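Side-chain contacts in putative type VI secretion protein (Escherichia coli, PDB 4PS2), which probably forms, together with TssC, the contractile sheath of the type VI secretion system, its C-terminal helical-bundle fragment being the part modelled here: residues R33-D38 and V47-E52; K55-P60 and E69-V74. All blocks are in the same frame, centred on the assembly; numbering follows the deposited sequence.

Contact 1: R33-D38 and V47-E52; sequences RSLLRD and VTFRKE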
ATOM      1  N   ARG A  33       4.876  -0.861   2.139  1.00 18.43           N
ATOM      2  CA  ARG A  33       5.806  -1.219   3.205  1.00 18.19           C
ATOM      3  C   ARG A  33       7.142  -1.655   2.602  1.00 22.32           C
ATOM      4  O   ARG A  33       8.178  -1.214   3.074  1.00 20.96           O
ATOM      5  CB  ARG A  33       5.218  -2.333   4.068  1.00 19.31           C
ATOM      6  CG  ARG A  33       6.159  -2.780   5.182  1.00 22.30           C
ATOM      7  CD  ARG A  33       5.834  -4.171   5.590  1.00 24.62           C
ATOM      8  NE  ARG A  33       4.529  -4.225   6.241  1.00 28.60           N
ATOM      9  CZ  ARG A  33       3.935  -5.353   6.593  1.00 40.03           C
ATOM     10  NH1 ARG A  33       4.526  -6.518   6.363  1.00 26.75           N
ATOM     11  NH2 ARG A  33       2.761  -5.328   7.200  1.00 27.69           N
ATOM     12  N   SER A  34       7.113  -2.490   1.550  1.00 18.71           N
ATOM     13  CA  SER A  34       8.318  -2.975   0.858  1.00 18.74           C
ATOM     14  C   SER A  34       9.080  -1.841   0.182  1.00 21.58           C
ATOM     15  O   SER A  34      10.311  -1.784   0.250  1.00 21.68           O
ATOM     16  CB  SER A  34       7.955  -4.054  -0.163  1.00 21.14           C
ATOM     17  OG  SER A  34       7.283  -5.140   0.458  1.00 30.68           O
ATOM     18  N   LEU A  35       8.348  -0.940  -0.476  1.00 18.53           N
ATOM     19  CA  LEU A  35       8.924   0.192  -1.167  1.00 17.55           C
ATOM     20  C   LEU A  35       9.605   1.152  -0.179  1.00 22.63           C
ATOM     21  O   LEU A  35      10.721   1.599  -0.454  1.00 20.57           O
ATOM     22  CB  LEU A  35       7.860   0.910  -2.009  1.00 17.38           C
ATOM     23  CG  LEU A  35       8.386   2.065  -2.822  1.00 22.33           C
ATOM     24  CD1 LEU A  35       9.336   1.591  -3.940  1.00 22.24           C
ATOM     25  CD2 LEU A  35       7.277   2.949  -3.295  1.00 22.98           C
ATOM     26  N   LEU A  36       8.949   1.460   0.961  1.00 20.61           N
ATOM     27  CA  LEU A  36       9.546   2.334   1.987  1.00 20.65           C
ATOM     28  C   LEU A  36      10.785   1.680   2.605  1.00 23.67           C
ATOM     29  O   LEU A  36      11.752   2.374   2.896  1.00 23.99           O
ATOM     30  CB  LEU A  36       8.541   2.667   3.092  1.00 21.10           C
ATOM     31  CG  LEU A  36       7.434   3.671   2.742  1.00 26.12           C
ATOM     32  CD1 LEU A  36       6.305   3.595   3.785  1.00 25.89           C
ATOM     33  CD2 LEU A  36       7.986   5.101   2.681  1.00 28.62           C
ATOM     34  N   ARG A  37      10.772   0.353   2.791  1.00 20.32           N
ATOM     35  CA  ARG A  37      11.930  -0.348   3.344  1.00 19.91           C
ATOM     36  C   ARG A  37      13.092  -0.270   2.355  1.00 23.33           C
ATOM     37  O   ARG A  37      14.227  -0.044   2.773  1.00 23.33           O
ATOM     38  CB  ARG A  37      11.587  -1.798   3.705  1.00 21.21           C
ATOM     39  CG  ARG A  37      10.617  -1.877   4.896  1.00 29.84           C
ATOM     40  CD  ARG A  37      10.222  -3.293   5.297  1.00 31.20           C
ATOM     41  NE  ARG A  37      11.369  -3.999   5.866  1.00 40.84           N
ATOM     42  CZ  ARG A  37      11.804  -3.863   7.117  1.00 49.96           C
ATOM     43  NH1 ARG A  37      11.150  -3.082   7.976  1.00 35.29           N
ATOM     44  NH2 ARG A  37      12.879  -4.514   7.522  1.00 38.11           N
ATOM     45  N   ASP A  38      12.803  -0.423   1.044  1.00 20.82           N
ATOM     46  CA  ASP A  38      13.795  -0.324  -0.041  1.00 20.79           C
ATOM     47  C   ASP A  38      14.422   1.061  -0.033  1.00 23.23           C
ATOM     48  O   ASP A  38      15.649   1.179  -0.021  1.00 25.20           O
ATOM     49  CB  ASP A  38      13.141  -0.609  -1.417  1.00 22.20           C
ATOM     50  CG  ASP A  38      12.754  -2.063  -1.646  1.00 33.40           C
ATOM     51  OD1 ASP A  38      13.306  -2.945  -0.951  1.00 33.35           O
ATOM     52  OD2 ASP A  38      11.872  -2.317  -2.502  1.00 35.38           O
ATOM     53  N   VAL A  47      14.154   8.583  -8.020  1.00 26.10           N
ATOM     54  CA  VAL A  47      13.405   8.509  -9.287  1.00 25.70           C
ATOM     55  C   VAL A  47      12.616   7.176  -9.389  1.00 25.54           C
ATOM     56  O   VAL A  47      11.454   7.194  -9.808  1.00 22.55           O
ATOM     57  CB  VAL A  47      14.267   8.829 -10.554  1.00 30.67           C
ATOM     58  CG1 VAL A  47      15.381   7.820 -10.738  1.00 31.01           C
ATOM     59  CG2 VAL A  47      13.419   8.890 -11.827  1.00 31.01           C
ATOM     60  N   THR A  48      13.257   6.037  -9.027  1.00 20.65           N
ATOM     61  CA  THR A  48      12.610   4.715  -9.059  1.00 20.50           C
ATOM     62  C   THR A  48      11.510   4.686  -7.991  1.00 23.71           C
ATOM     63  O   THR A  48      10.396   4.266  -8.280  1.00 23.94           O
ATOM     64  CB  THR A  48      13.624   3.583  -8.809  1.00 27.37           C
ATOM     65  OG1 THR A  48      14.705   3.720  -9.727  1.00 27.47           O
ATOM     66  CG2 THR A  48      12.991   2.157  -8.949  1.00 23.86           C
ATOM     67  N   PHE A  49      11.829   5.151  -6.772  1.00 20.08           N
ATOM     68  CA  PHE A  49      10.874   5.235  -5.673  1.00 19.98           C
ATOM     69  C   PHE A  49       9.591   5.939  -6.136  1.00 22.95           C
ATOM     70  O   PHE A  49       8.513   5.392  -5.921  1.00 21.18           O
ATOM     71  CB  PHE A  49      11.479   5.994  -4.456  1.00 21.76           C
ATOM     72  CG  PHE A  49      10.455   6.223  -3.361  1.00 22.45           C
ATOM     73  CD1 PHE A  49      10.134   5.210  -2.467  1.00 25.52           C
ATOM     74  CD2 PHE A  49       9.765   7.427  -3.273  1.00 23.38           C
ATOM     75  CE1 PHE A  49       9.156   5.407  -1.483  1.00 26.45           C
ATOM     76  CE2 PHE A  49       8.753   7.604  -2.324  1.00 26.18           C
ATOM     77  CZ  PHE A  49       8.460   6.596  -1.435  1.00 24.83           C
ATOM     78  N   ARG A  50       9.704   7.165  -6.737  1.00 18.64           N
ATOM     79  CA  ARG A  50       8.512   7.928  -7.167  1.00 18.69           C
ATOM     80  C   ARG A  50       7.732   7.215  -8.272  1.00 23.20           C
ATOM     81  O   ARG A  50       6.519   7.314  -8.291  1.00 22.58           O
ATOM     82  CB  ARG A  50       8.857   9.352  -7.621  1.00 19.58           C
ATOM     83  CG  ARG A  50       9.247  10.274  -6.464  1.00 30.15           C
ATOM     84  CD  ARG A  50       9.420  11.732  -6.883  1.00 33.26           C
ATOM     85  NE  ARG A  50      10.420  11.909  -7.941  1.00 27.48           N
ATOM     86  CZ  ARG A  50      11.706  12.155  -7.722  1.00 40.49           C
ATOM     87  NH1 ARG A  50      12.173  12.239  -6.482  1.00 30.80           N
ATOM     88  NH2 ARG A  50      12.540  12.309  -8.740  1.00 28.07           N
ATOM     89  N   LYS A  51       8.426   6.518  -9.187  1.00 19.13           N
ATOM     90  CA  LYS A  51       7.800   5.764 -10.284  1.00 20.12           C
ATOM     91  C   LYS A  51       6.988   4.589  -9.712  1.00 24.60           C
ATOM     92  O   LYS A  51       5.848   4.346 -10.134  1.00 23.89           O
ATOM     93  CB  LYS A  51       8.906   5.255 -11.232  1.00 23.15           C
ATOM     94  CG  LYS A  51       8.415   4.364 -12.387  1.00 41.71           C
ATOM     95  CD  LYS A  51       9.575   3.664 -13.124  1.00 51.40           C
ATOM     96  CE  LYS A  51      10.062   2.407 -12.436  1.00 52.42           C
ATOM     97  NZ  LYS A  51      11.353   1.927 -12.999  1.00 61.71           N
ATOM     98  N   GLU A  52       7.583   3.855  -8.748  1.00 20.26           N
ATOM     99  CA  GLU A  52       6.911   2.733  -8.103  1.00 18.67           C
ATOM    100  C   GLU A  52       5.765   3.192  -7.213  1.00 21.88           C
ATOM    101  O   GLU A  52       4.768   2.493  -7.101  1.00 21.09           O
ATOM    102  CB  GLU A  52       7.907   1.881  -7.319  1.00 19.80           C
ATOM    103  CG  GLU A  52       9.011   1.289  -8.178  1.00 27.72           C
ATOM    104  CD  GLU A  52       8.575   0.306  -9.241  1.00 39.76           C
ATOM    105  OE1 GLU A  52       7.447  -0.224  -9.146  1.00 31.19           O
ATOM    106  OE2 GLU A  52       9.359   0.083 -10.188  1.00 43.46           O
TER

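Contact 2: K55-P60 and E69-V74; sequences KILRDP and ELRALV. With ZN (zinc ion), chain B.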
ATOM      1  N   LYS A  55       2.663   3.761  -9.284  1.00 19.56           N
ATOM      2  CA  LYS A  55       2.100   2.477  -9.659  1.00 20.75           C
ATOM      3  C   LYS A  55       1.239   1.841  -8.537  1.00 24.03           C
ATOM      4  O   LYS A  55       0.157   1.430  -8.753  1.00 22.34           O
ATOM      5  CB  LYS A  55       3.209   1.558 -10.068  1.00 20.00           C
ATOM      6  CG  LYS A  55       2.774   0.206 -10.523  1.00 20.00           C
ATOM      7  N   ILE A  56       1.771   1.813  -7.341  1.00 21.58           N
ATOM      8  CA  ILE A  56       1.037   1.356  -6.199  1.00 21.83           C
ATOM      9  C   ILE A  56      -0.291   2.126  -6.027  1.00 25.05           C
ATOM     10  O   ILE A  56      -1.310   1.538  -5.882  1.00 23.87           O
ATOM     11  CB  ILE A  56       1.903   1.382  -4.915  1.00 25.13           C
ATOM     12  CG1 ILE A  56       3.094   0.455  -5.047  1.00 24.68           C
ATOM     13  CG2 ILE A  56       1.080   0.967  -3.730  1.00 27.71           C
ATOM     14  CD1 ILE A  56       4.013   0.473  -3.856  1.00 28.95           C
ATOM     15  N   LEU A  57      -0.245   3.440  -6.056  1.00 22.49           N
ATOM     16  CA  LEU A  57      -1.404   4.244  -5.716  1.00 24.43           C
ATOM     17  C   LEU A  57      -2.402   4.451  -6.862  1.00 29.52           C
ATOM     18  O   LEU A  57      -3.449   4.967  -6.677  1.00 28.24           O
ATOM     19  CB  LEU A  57      -0.986   5.563  -5.125  1.00 24.74           C
ATOM     20  CG  LEU A  57      -0.073   5.495  -3.920  1.00 31.39           C
ATOM     21  CD1 LEU A  57       0.401   6.853  -3.498  1.00 33.29           C
ATOM     22  CD2 LEU A  57      -0.590   4.734  -2.743  1.00 34.35           C
ATOM     23  N   ARG A  58      -2.021   3.987  -8.023  1.00 26.84           N
ATOM     24  CA  ARG A  58      -2.826   4.030  -9.237  1.00 27.15           C
ATOM     25  C   ARG A  58      -4.046   3.076  -9.154  1.00 30.41           C
ATOM     26  O   ARG A  58      -5.035   3.348  -9.823  1.00 31.73           O
ATOM     27  CB  ARG A  58      -1.913   3.673 -10.422  1.00 27.17           C
ATOM     28  CG  ARG A  58      -2.516   3.708 -11.818  1.00 37.56           C
ATOM     29  CD  ARG A  58      -1.451   3.438 -12.871  1.00 47.80           C
ATOM     30  NE  ARG A  58      -0.302   4.332 -12.713  1.00 51.12           N
ATOM     31  CZ  ARG A  58       0.955   3.998 -12.983  1.00 59.75           C
ATOM     32  NH1 ARG A  58       1.241   2.791 -13.463  1.00 39.87           N
ATOM     33  NH2 ARG A  58       1.933   4.870 -12.790  1.00 45.51           N
ATOM     34  N   ASP A  59      -3.991   1.992  -8.332  1.00 24.44           N
ATOM     35  CA  ASP A  59      -5.087   1.018  -8.204  1.00 23.42           C
ATOM     36  C   ASP A  59      -6.452   1.705  -8.022  1.00 28.04           C
ATOM     37  O   ASP A  59      -6.653   2.423  -7.043  1.00 26.97           O
ATOM     38  CB  ASP A  59      -4.826  -0.005  -7.080  1.00 23.34           C
ATOM     39  CG  ASP A  59      -5.678  -1.269  -7.158  1.00 33.05           C
ATOM     40  OD1 ASP A  59      -6.829  -1.191  -7.642  1.00 34.43           O
ATOM     41  OD2 ASP A  59      -5.211  -2.319  -6.699  1.00 41.00           O
ATOM     42  N   PRO A  60      -7.374   1.565  -9.000  1.00 26.13           N
ATOM     43  CA  PRO A  60      -8.657   2.284  -8.885  1.00 25.75           C
ATOM     44  C   PRO A  60      -9.600   1.767  -7.792  1.00 28.53           C
ATOM     45  O   PRO A  60     -10.566   2.442  -7.450  1.00 27.70           O
ATOM     46  CB  PRO A  60      -9.261   2.183 -10.290  1.00 27.58           C
ATOM     47  CG  PRO A  60      -8.560   1.050 -10.940  1.00 31.73           C
ATOM     48  CD  PRO A  60      -7.253   0.833 -10.281  1.00 27.21           C
ATOM     49  N   GLU A  69      -3.221   8.410   3.460  1.00 20.72           N
ATOM     50  CA  GLU A  69      -2.529   7.783   4.595  1.00 20.36           C
ATOM     51  C   GLU A  69      -1.238   7.108   4.110  1.00 25.11           C
ATOM     52  O   GLU A  69      -0.224   7.150   4.810  1.00 25.05           O
ATOM     53  CB  GLU A  69      -3.434   6.722   5.239  1.00 22.33           C
ATOM     54  CG  GLU A  69      -4.644   7.318   5.949  1.00 30.13           C
ATOM     55  CD  GLU A  69      -5.578   6.294   6.560  1.00 47.72           C
ATOM     56  OE1 GLU A  69      -5.363   5.078   6.351  1.00 42.35           O
ATOM     57  OE2 GLU A  69      -6.528   6.711   7.260  1.00 41.03           O
ATOM     58  N   LEU A  70      -1.264   6.518   2.896  1.00 21.60           N
ATOM     59  CA  LEU A  70      -0.069   5.897   2.300  1.00 21.27           C
ATOM     60  C   LEU A  70       0.988   6.943   1.911  1.00 25.11           C
ATOM     61  O   LEU A  70       2.163   6.793   2.278  1.00 24.43           O
ATOM     62  CB  LEU A  70      -0.429   4.931   1.155  1.00 20.69           C
ATOM     63  CG  LEU A  70      -1.194   3.662   1.586  1.00 24.91           C
ATOM     64  CD1 LEU A  70      -1.666   2.851   0.382  1.00 25.05           C
ATOM     65  CD2 LEU A  70      -0.367   2.768   2.492  1.00 28.29           C
ATOM     66  N   ARG A  71       0.556   8.043   1.255  1.00 22.05           N
ATOM     67  CA  ARG A  71       1.430   9.164   0.862  1.00 22.62           C
ATOM     68  C   ARG A  71       2.001   9.897   2.082  1.00 25.77           C
ATOM     69  O   ARG A  71       3.107  10.420   1.999  1.00 23.53           O
ATOM     70  CB  ARG A  71       0.712  10.172  -0.050  1.00 23.72           C
ATOM     71  CG  ARG A  71       0.294   9.642  -1.403  1.00 36.55           C
ATOM     72  CD  ARG A  71      -0.358  10.716  -2.267  1.00 53.53           C
ATOM     73  NE  ARG A  71       0.573  11.225  -3.274  1.00 70.18           N
ATOM     74  CZ  ARG A  71       0.604  10.828  -4.541  1.00 91.00           C
ATOM     75  NH1 ARG A  71      -0.274   9.936  -4.988  1.00 78.12           N
ATOM     76  NH2 ARG A  71       1.501  11.329  -5.377  1.00 83.75           N
ATOM     77  N   ALA A  72       1.270   9.907   3.221  1.00 24.54           N
ATOM     78  CA  ALA A  72       1.721  10.536   4.472  1.00 24.36           C
ATOM     79  C   ALA A  72       2.894   9.797   5.121  1.00 29.30           C
ATOM     80  O   ALA A  72       3.569  10.349   5.985  1.00 31.43           O
ATOM     81  CB  ALA A  72       0.563  10.652   5.447  1.00 25.17           C
ATOM     82  N   LEU A  73       3.156   8.563   4.693  1.00 25.16           N
ATOM     83  CA  LEU A  73       4.264   7.751   5.196  1.00 23.70           C
ATOM     84  C   LEU A  73       5.559   8.038   4.433  1.00 27.12           C
ATOM     85  O   LEU A  73       6.636   7.627   4.873  1.00 26.23           O
ATOM     86  CB  LEU A  73       3.914   6.255   5.095  1.00 23.47           C
ATOM     87  CG  LEU A  73       2.786   5.713   5.994  1.00 27.90           C
ATOM     88  CD1 LEU A  73       2.491   4.283   5.644  1.00 27.55           C
ATOM     89  CD2 LEU A  73       3.148   5.804   7.506  1.00 29.67           C
ATOM     90  N   VAL A  74       5.471   8.743   3.299  1.00 23.15           N
ATOM     91  CA  VAL A  74       6.657   9.055   2.487  1.00 22.86           C
ATOM     92  C   VAL A  74       7.568  10.099   3.156  1.00 28.58           C
ATOM     93  O   VAL A  74       7.092  11.214   3.407  1.00 26.71           O
ATOM     94  CB  VAL A  74       6.256   9.474   1.050  1.00 26.03           C
ATOM     95  CG1 VAL A  74       7.470   9.919   0.238  1.00 25.79           C
ATOM     96  CG2 VAL A  74       5.510   8.344   0.342  1.00 25.59           C
TER
HETATM   97 ZN    ZN B 201      -7.270   5.346   8.594  1.00 66.69          ZN

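Contact 1: R33-D38 and V47-E52
L35 of helix 16-40 meets the ring of F49 on helix 46-57 across an antiparallel helical hairpin within the C-terminal helix bundle of this sheath protein. The two short segments run at 172° to each other with their axes 10.7 Å apart, and no hydrogen bond crosses between them; the contact is wholly apolar. CB of L35 is directed toward the facing helix. With its CG anti to the backbone N (chi1 -177°), L35 brings CG and CD2 obliquely against the CD1-CE1 bond of F49, CG standing 3.6 Å from F49 CD1 and CD2 3.6 Å from F49 CE1. F49 leaves its helix at an angle to the line between the helices, and the CD1-CE1 side of its ring meets the leucine; the two side chains slant across each other. On the flank of the hairpin toward the chain's C-terminal loop, L36 starts out facing away but brings CD2 back to 4.3 Å from F49 CE1, while V74 and L73 pack there from that loop. The other methyl of L35 works on the next turn of helix 46-57: the carboxylate of E52 bends away, and what remains against the leucine is aliphatic, L35 CD1 resting 3.7 Å from E52 CB.

Contact 2: K55-P60 and E69-V74
L57, in the last part of helix 46-57, divides its two methyls between neighbouring residues of helix 64-71. The interior side is leucine on leucine: CD2 of L57 comes 3.8 Å from CD1 of L70 and almost as near to its CB, both residues being buried, each with its CB directed toward the other segment. The outer, solvent-facing side belongs to R71, partly exposed though its contact is close, whose chain bends at chi3 (102°). There L57 CD1 lies 3.5 Å from R71 CG, and the bend puts R71 NH1 also 3.5 Å from the same methyl, which meets the guanidinium obliquely. The charge finds its partner elsewhere, in a salt bridge from R71 NH2 to E54, about one turn before L57. Cutting L57 back to an alanine here is likely to leave a gap against L70 and deprive the aliphatic part of R71 of the methyl it rests on. Just before L70, E69 turns off in another direction, its chain extended beyond CG, and binds the zinc ion through OE2 at 2.0 Å, while OE1 stays 3.0 Å from the metal. A type I turn runs from R71 to V74. Helix 16-40 packs against both segments, with A31 touching I56 and M32 reaching L70 and V74, and W79, the C-terminal residue, packs on R71 and V74.

Overall arrangement
Both contacts are buried and both draw on helix 46-57, contact 1 through its first half and contact 2 through its last turn. Contact 1 joins that helix to the long helix 16-40, and an aromatic ring fills the space between them; contact 2 joins it to the short helix 64-71, nearer the centre of the chain, with smaller aliphatic groups and an arginine at its margin. Neither has a hydrogen bond across it, but the polar surroundings differ: a charged pair and a zinc ligand flank contact 2, whereas a bent glutamate borders contact 1. The two meet where F49 CE2 lies 3.7 Å from V74 CG1, so the two apolar clusters adjoin.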